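Long-range contacts in LSM2-LSM8 complex subunit lsm8 (Schizosaccharomyces pombe, PDB 6PPN), which forms part of the nuclear LSM2-LSM8 ring, which binds U6 snRNA ending in a cyclic 2',3' phosphate and helps assemble the spliceosome: residues 8-13 with 22-27; 12-17 with 65-70. All blocks are in the same frame, centred on the assembly; numbering follows the deposited sequence.

How the interactions relate
Starting from the N terminus, the chain enters strand 10-15, turns, and comes back as strand 20-28; interaction 1 (8-13 with 22-27) closes this short hairpin. Interaction 2 (12-17 with 65-70) takes the other edge of the same first strand and closes a far longer loop, within which the hairpin's return strand falls. The two loops start from the same strand and overlap, sharing Gln12 and Val13, and the centres of the contacts lie about 11 Å apart. Together they make strand 10-15 the middle of three antiparallel strands in the curled sheet of the Sm fold. They also touch directly, Val11 CG1 packing 3.5 Å from Val68 CG1 on the inner side of the curve.

Interaction 1 of 2, residues 8-13 with 22-27; sequences EQRVQV and LGSLKG
Arg10 folds back over Gly23, its guanidinium lying flat above the neighbouring strand of this antiparallel hairpin. Gly23 CA lies 3.5 Å from Arg10 CZ, under the centre of the group, an approach eased by the lack of a side chain there. With CG beside the backbone N (chi1 -65°) and the chain bent twice more, NH1 swings back to Ser24 and donates to its OG at 3.1 Å, the hydroxyl lying 21° out of the guanidinium plane. NH2 is claimed elsewhere, by the carbonyl of Asp38. In the backbone, Val11 and Gly23 form an antiparallel hydrogen-bonded pair: Val11 N reaches Gly23 O at 2.8 Å, and Gly23 N returns a bond to Val11 O. On Arg10's side of the sheet, Gln12 and Leu22 lie side by side, the carboxamide OE1 resting 3.7 Å from Leu22 CD1, while NE2 bonds to backbone of another protein's chain. Val11 points to the opposite face, where its CG2 lies 4.3 Å from Leu25 CB and Phe6 touches both side chains.

The outer end is looser. Glu8 N still holds Leu25 O at 2.7 Å, but the exposed Glu8 side chain crosses that of Lys26 at about a right angle, and Lys26 NZ meets the syn lone pair of Glu8 OE1 at 2.8 Å in a salt bridge. A leucine in place of Arg10 would probably leave Ser24 OG and Asp38 O without their donor and uncover Gly23. Backbone bonds thus fix the register, while charged groups tie down the more polar margin.

Interaction 2 of 2, residues 12-17 with 65-70; sequences QVITND and VAMVGL
Ile14 and Met67 lie side by side on one face of the sheet, where their strands form an antiparallel hydrogen-bonded pair. From CB, 3.9 Å from Met67 CE, the isoleucine forks: CG1 and CG2 each come to 4.0 Å of that same methyl, so CE sits against the branch point. The bend at Met67 chi3 (-95°) turns CE back over Ile14. Beyond CG1, the CD1 tip runs on past the methyl, while the isoleucine as a whole also packs on Val20 of strand 20-28. A flexible thioether suits this place, as it can curl around a rigid branched neighbour. Met67 also packs on an apolar side chain of another protein's chain.

Val13 faces the other way, into the core lined by Leu34 and Leu60, with CG1 near Val65 CG1 and CG2 4.3 Å from Val68 CG2. Short branched valines suit this concave interior.

Past Ile14 the register slips by one residue in a classic beta bulge: Ile14 O accepts from both Ala66 N, at 2.9 Å, and Met67 N, at 3.0 Å. Ala66 CB lies just 3.2 Å from that oxygen, a place for a small side chain. At the far end Gln12 and Gly69 exchange two backbone bonds.

Residues 67-70 pair in turn with a strand of another protein's chain, carrying the sheet across the interface as in Sm rings. Apolar side chains thus pack on both faces, with Gln12 the polar member beside Ile14, while backbone bonds satisfy buried amides and join this subunit to its neighbour.

Interaction 1 of 2, residues 8-13 with 22-27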
ATOM      1  N   GLU H   8       1.553  14.419  23.547  1.00 52.27           N
ATOM      2  CA  GLU H   8       1.983  14.251  24.932  1.00 53.46           C
ATOM      3  C   GLU H   8       0.970  13.486  25.768  1.00 55.27           C
ATOM      4  O   GLU H   8       0.956  13.612  26.997  1.00 62.35           O
ATOM      5  CB  GLU H   8       2.291  15.594  25.617  1.00 56.46           C
ATOM      6  CG  GLU H   8       3.217  16.506  24.851  1.00 60.71           C
ATOM      7  CD  GLU H   8       4.595  15.904  24.600  1.00 66.47           C
ATOM      8  OE1 GLU H   8       5.043  15.024  25.379  1.00 66.13           O
ATOM      9  OE2 GLU H   8       5.218  16.303  23.586  1.00 67.77           O
ATOM     10  N   GLN H   9       0.084  12.725  25.138  1.00 46.38           N
ATOM     11  CA  GLN H   9      -0.881  11.927  25.875  1.00 50.30           C
ATOM     12  C   GLN H   9      -0.761  10.467  25.467  1.00 42.39           C
ATOM     13  O   GLN H   9      -0.185  10.140  24.421  1.00 44.00           O
ATOM     14  CB  GLN H   9      -2.309  12.430  25.640  1.00 56.19           C
ATOM     15  CG  GLN H   9      -2.493  13.891  26.021  1.00 58.55           C
ATOM     16  CD  GLN H   9      -3.662  14.520  25.294  1.00 54.35           C
ATOM     17  OE1 GLN H   9      -4.824  14.360  25.693  1.00 52.51           O
ATOM     18  NE2 GLN H   9      -3.365  15.202  24.182  1.00 48.35           N
ATOM     19  N   ARG H  10      -1.302   9.587  26.321  1.00 42.59           N
ATOM     20  CA  ARG H  10      -1.339   8.160  26.023  1.00 45.29           C
ATOM     21  C   ARG H  10      -2.259   7.916  24.845  1.00 51.98           C
ATOM     22  O   ARG H  10      -3.361   8.460  24.771  1.00 58.89           O
ATOM     23  CB  ARG H  10      -1.812   7.341  27.215  1.00 49.83           C
ATOM     24  CG  ARG H  10      -0.873   7.400  28.398  1.00 63.08           C
ATOM     25  CD  ARG H  10       0.567   6.962  28.059  1.00 70.72           C
ATOM     26  NE  ARG H  10       0.744   5.515  27.890  1.00 76.29           N
ATOM     27  CZ  ARG H  10       1.933   4.910  27.768  1.00 76.20           C
ATOM     28  NH1 ARG H  10       3.058   5.614  27.803  1.00 73.06           N
ATOM     29  NH2 ARG H  10       2.005   3.589  27.615  1.00 72.19           N
ATOM     30  N   VAL H  11      -1.784   7.117  23.912  1.00 49.12           N
ATOM     31  CA  VAL H  11      -2.405   6.937  22.619  1.00 46.50           C
ATOM     32  C   VAL H  11      -2.313   5.454  22.288  1.00 45.27           C
ATOM     33  O   VAL H  11      -1.421   4.756  22.774  1.00 44.00           O
ATOM     34  CB  VAL H  11      -1.654   7.845  21.629  1.00 47.86           C
ATOM     35  CG1 VAL H  11      -1.212   7.108  20.413  1.00 50.83           C
ATOM     36  CG2 VAL H  11      -2.455   9.120  21.356  1.00 41.93           C
ATOM     37  N   GLN H  12      -3.243   4.953  21.481  1.00 42.08           N
ATOM     38  CA  GLN H  12      -3.270   3.537  21.131  1.00 34.91           C
ATOM     39  C   GLN H  12      -3.314   3.424  19.616  1.00 36.05           C
ATOM     40  O   GLN H  12      -4.291   3.823  18.992  1.00 40.18           O
ATOM     41  CB  GLN H  12      -4.466   2.806  21.747  1.00 37.88           C
ATOM     42  CG  GLN H  12      -4.671   1.406  21.132  1.00 38.17           C
ATOM     43  CD  GLN H  12      -5.744   0.581  21.829  1.00 43.34           C
ATOM     44  OE1 GLN H  12      -5.554   0.121  22.957  1.00 48.30           O
ATOM     45  NE2 GLN H  12      -6.877   0.388  21.156  1.00 42.23           N
ATOM     46  N   VAL H  13      -2.275   2.848  19.029  1.00 38.42           N
ATOM     47  CA  VAL H  13      -2.123   2.788  17.583  1.00 31.69           C
ATOM     48  C   VAL H  13      -2.506   1.400  17.126  1.00 36.72           C
ATOM     49  O   VAL H  13      -2.040   0.403  17.698  1.00 37.62           O
ATOM     50  CB  VAL H  13      -0.676   3.088  17.154  1.00 27.93           C
ATOM     51  CG1 VAL H  13      -0.570   2.939  15.633  1.00 32.97           C
ATOM     52  CG2 VAL H  13      -0.245   4.500  17.591  1.00 34.96           C
ATOM     53  N   LEU H  22       0.502   0.889  22.517  1.00 43.23           N
ATOM     54  CA  LEU H  22       0.122   2.042  23.311  1.00 45.88           C
ATOM     55  C   LEU H  22       1.369   2.809  23.689  1.00 42.56           C
ATOM     56  O   LEU H  22       2.416   2.203  23.960  1.00 45.48           O
ATOM     57  CB  LEU H  22      -0.606   1.618  24.586  1.00 47.00           C
ATOM     58  CG  LEU H  22      -2.038   1.121  24.383  1.00 48.26           C
ATOM     59  CD1 LEU H  22      -2.039  -0.364  24.013  1.00 44.81           C
ATOM     60  CD2 LEU H  22      -2.865   1.394  25.651  1.00 51.13           C
ATOM     61  N   GLY H  23       1.261   4.130  23.745  1.00 37.53           N
ATOM     62  CA  GLY H  23       2.389   4.899  24.258  1.00 36.43           C
ATOM     63  C   GLY H  23       2.085   6.380  24.227  1.00 38.83           C
ATOM     64  O   GLY H  23       1.006   6.800  23.819  1.00 44.71           O
ATOM     65  N   SER H  24       3.049   7.172  24.701  1.00 44.22           N
ATOM     66  CA  SER H  24       2.891   8.621  24.701  1.00 42.72           C
ATOM     67  C   SER H  24       3.257   9.219  23.350  1.00 47.70           C
ATOM     68  O   SER H  24       4.337   8.950  22.809  1.00 50.17           O
ATOM     69  CB  SER H  24       3.740   9.225  25.802  1.00 47.90           C
ATOM     70  OG  SER H  24       3.379   8.608  27.019  1.00 56.76           O
ATOM     71  N   LEU H  25       2.358  10.026  22.791  1.00 45.68           N
ATOM     72  CA  LEU H  25       2.626  10.584  21.468  1.00 37.79           C
ATOM     73  C   LEU H  25       3.613  11.724  21.642  1.00 47.68           C
ATOM     74  O   LEU H  25       3.301  12.738  22.277  1.00 51.64           O
ATOM     75  CB  LEU H  25       1.344  11.050  20.788  1.00 36.69           C
ATOM     76  CG  LEU H  25       1.484  11.590  19.356  1.00 33.08           C
ATOM     77  CD1 LEU H  25       2.022  10.489  18.443  1.00 30.83           C
ATOM     78  CD2 LEU H  25       0.157  12.078  18.813  1.00 34.51           C
ATOM     79  N   LYS H  26       4.821  11.544  21.118  1.00 50.96           N
ATOM     80  CA  LYS H  26       5.828  12.586  21.212  1.00 52.05           C
ATOM     81  C   LYS H  26       5.967  13.366  19.917  1.00 44.88           C
ATOM     82  O   LYS H  26       6.545  14.453  19.922  1.00 45.87           O
ATOM     83  CB  LYS H  26       7.185  11.980  21.608  1.00 50.98           C
ATOM     84  CG  LYS H  26       7.102  11.070  22.825  1.00 46.78           C
ATOM     85  CD  LYS H  26       6.717  11.788  24.122  1.00 42.63           C
ATOM     86  CE  LYS H  26       7.759  12.743  24.619  1.00 46.98           C
ATOM     87  NZ  LYS H  26       7.290  13.480  25.863  1.00 52.84           N
ATOM     88  N   GLY H  27       5.429  12.872  18.814  1.00 39.21           N
ATOM     89  CA  GLY H  27       5.489  13.713  17.637  1.00 32.13           C
ATOM     90  C   GLY H  27       4.954  12.978  16.438  1.00 40.98           C
ATOM     91  O   GLY H  27       4.833  11.761  16.491  1.00 39.73           O
TER

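Interaction 2 of 2, residues 12-17 with 65-70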
ATOM      1  N   GLN H  12      -3.243   4.953  21.481  1.00 42.08           N
ATOM      2  CA  GLN H  12      -3.270   3.537  21.131  1.00 34.91           C
ATOM      3  C   GLN H  12      -3.314   3.424  19.616  1.00 36.05           C
ATOM      4  O   GLN H  12      -4.291   3.823  18.992  1.00 40.18           O
ATOM      5  CB  GLN H  12      -4.466   2.806  21.747  1.00 37.88           C
ATOM      6  CG  GLN H  12      -4.671   1.406  21.132  1.00 38.17           C
ATOM      7  CD  GLN H  12      -5.744   0.581  21.829  1.00 43.34           C
ATOM      8  OE1 GLN H  12      -5.554   0.121  22.957  1.00 48.30           O
ATOM      9  NE2 GLN H  12      -6.877   0.388  21.156  1.00 42.23           N
ATOM     10  N   VAL H  13      -2.275   2.848  19.029  1.00 38.42           N
ATOM     11  CA  VAL H  13      -2.123   2.788  17.583  1.00 31.69           C
ATOM     12  C   VAL H  13      -2.506   1.400  17.126  1.00 36.72           C
ATOM     13  O   VAL H  13      -2.040   0.403  17.698  1.00 37.62           O
ATOM     14  CB  VAL H  13      -0.676   3.088  17.154  1.00 27.93           C
ATOM     15  CG1 VAL H  13      -0.570   2.939  15.633  1.00 32.97           C
ATOM     16  CG2 VAL H  13      -0.245   4.500  17.591  1.00 34.96           C
ATOM     17  N   ILE H  14      -3.347   1.332  16.099  1.00 36.50           N
ATOM     18  CA  ILE H  14      -3.632   0.096  15.389  1.00 35.01           C
ATOM     19  C   ILE H  14      -2.918   0.189  14.053  1.00 31.69           C
ATOM     20  O   ILE H  14      -3.174   1.127  13.281  1.00 35.01           O
ATOM     21  CB  ILE H  14      -5.131  -0.113  15.161  1.00 39.89           C
ATOM     22  CG1 ILE H  14      -5.888   0.079  16.458  1.00 37.31           C
ATOM     23  CG2 ILE H  14      -5.357  -1.503  14.618  1.00 29.79           C
ATOM     24  CD1 ILE H  14      -5.734  -1.036  17.310  1.00 37.63           C
ATOM     25  N   THR H  15      -2.057  -0.782  13.769  1.00 38.03           N
ATOM     26  CA  THR H  15      -1.259  -0.781  12.555  1.00 35.99           C
ATOM     27  C   THR H  15      -1.888  -1.674  11.497  1.00 35.29           C
ATOM     28  O   THR H  15      -2.843  -2.426  11.755  1.00 34.41           O
ATOM     29  CB  THR H  15       0.158  -1.248  12.867  1.00 32.13           C
ATOM     30  OG1 THR H  15       0.093  -2.540  13.434  1.00 35.97           O
ATOM     31  CG2 THR H  15       0.772  -0.381  13.896  1.00 35.56           C
ATOM     32  N   ASN H  16      -1.346  -1.579  10.275  1.00 33.11           N
ATOM     33  CA  ASN H  16      -1.940  -2.318   9.165  1.00 33.64           C
ATOM     34  C   ASN H  16      -1.795  -3.821   9.325  1.00 36.50           C
ATOM     35  O   ASN H  16      -2.566  -4.565   8.704  1.00 39.49           O
ATOM     36  CB  ASN H  16      -1.335  -1.872   7.832  1.00 37.79           C
ATOM     37  CG  ASN H  16      -1.789  -0.469   7.428  1.00 42.46           C
ATOM     38  OD1 ASN H  16      -2.503   0.212   8.178  1.00 47.06           O
ATOM     39  ND2 ASN H  16      -1.411  -0.048   6.229  1.00 40.60           N
ATOM     40  N   ASP H  17      -0.824  -4.293  10.112  1.00 39.85           N
ATOM     41  CA  ASP H  17      -0.685  -5.719  10.374  1.00 38.73           C
ATOM     42  C   ASP H  17      -1.466  -6.149  11.605  1.00 50.32           C
ATOM     43  O   ASP H  17      -1.284  -7.276  12.077  1.00 50.21           O
ATOM     44  CB  ASP H  17       0.793  -6.116  10.521  1.00 36.06           C
ATOM     45  CG  ASP H  17       1.553  -5.227  11.498  1.00 47.91           C
ATOM     46  OD1 ASP H  17       0.911  -4.405  12.182  1.00 57.49           O
ATOM     47  OD2 ASP H  17       2.800  -5.356  11.602  1.00 52.99           O
ATOM     48  N   VAL H  65       0.263   2.849   9.646  1.00 35.69           N
ATOM     49  CA  VAL H  65      -0.652   3.295  10.693  1.00 33.41           C
ATOM     50  C   VAL H  65      -2.070   3.304  10.149  1.00 32.35           C
ATOM     51  O   VAL H  65      -2.361   3.968   9.146  1.00 43.11           O
ATOM     52  CB  VAL H  65      -0.267   4.690  11.200  1.00 38.37           C
ATOM     53  CG1 VAL H  65      -1.363   5.224  12.135  1.00 33.95           C
ATOM     54  CG2 VAL H  65       1.062   4.617  11.924  1.00 33.68           C
ATOM     55  N   ALA H  66      -2.959   2.568  10.806  1.00 34.14           N
ATOM     56  CA  ALA H  66      -4.377   2.608  10.463  1.00 33.54           C
ATOM     57  C   ALA H  66      -5.143   3.586  11.334  1.00 32.49           C
ATOM     58  O   ALA H  66      -5.894   4.431  10.830  1.00 33.06           O
ATOM     59  CB  ALA H  66      -5.002   1.201  10.596  1.00 28.86           C
ATOM     60  N   MET H  67      -4.988   3.490  12.641  1.00 34.30           N
ATOM     61  CA  MET H  67      -5.782   4.327  13.533  1.00 34.50           C
ATOM     62  C   MET H  67      -4.909   4.759  14.671  1.00 35.60           C
ATOM     63  O   MET H  67      -4.056   3.987  15.103  1.00 33.90           O
ATOM     64  CB  MET H  67      -6.960   3.577  14.159  1.00 40.40           C
ATOM     65  CG  MET H  67      -8.086   3.287  13.219  1.00 51.52           C
ATOM     66  SD  MET H  67      -9.180   2.199  14.126  1.00 50.86           S
ATOM     67  CE  MET H  67      -8.601   0.596  13.560  1.00 42.57           C
ATOM     68  N   VAL H  68      -5.175   5.952  15.201  1.00 33.18           N
ATOM     69  CA  VAL H  68      -4.579   6.427  16.454  1.00 33.26           C
ATOM     70  C   VAL H  68      -5.716   6.852  17.384  1.00 39.76           C
ATOM     71  O   VAL H  68      -6.428   7.817  17.094  1.00 39.71           O
ATOM     72  CB  VAL H  68      -3.605   7.596  16.230  1.00 34.51           C
ATOM     73  CG1 VAL H  68      -2.977   8.009  17.554  1.00 30.53           C
ATOM     74  CG2 VAL H  68      -2.516   7.226  15.197  1.00 28.47           C
ATOM     75  N   GLY H  69      -5.905   6.135  18.483  1.00 37.94           N
ATOM     76  CA  GLY H  69      -6.964   6.432  19.435  1.00 35.51           C
ATOM     77  C   GLY H  69      -6.383   7.083  20.678  1.00 42.56           C
ATOM     78  O   GLY H  69      -5.291   6.740  21.102  1.00 39.65           O
ATOM     79  N   LEU H  70      -7.113   8.027  21.255  1.00 41.16           N
ATOM     80  CA  LEU H  70      -6.702   8.655  22.500  1.00 47.76           C
ATOM     81  C   LEU H  70      -7.244   7.798  23.635  1.00 58.51           C
ATOM     82  O   LEU H  70      -8.457   7.586  23.720  1.00 60.21           O
ATOM     83  CB  LEU H  70      -7.250  10.079  22.574  1.00 43.23           C
ATOM     84  CG  LEU H  70      -6.855  10.941  23.764  1.00 41.97           C
ATOM     85  CD1 LEU H  70      -5.383  11.314  23.659  1.00 40.94           C
ATOM     86  CD2 LEU H  70      -7.683  12.207  23.762  1.00 44.11           C
TER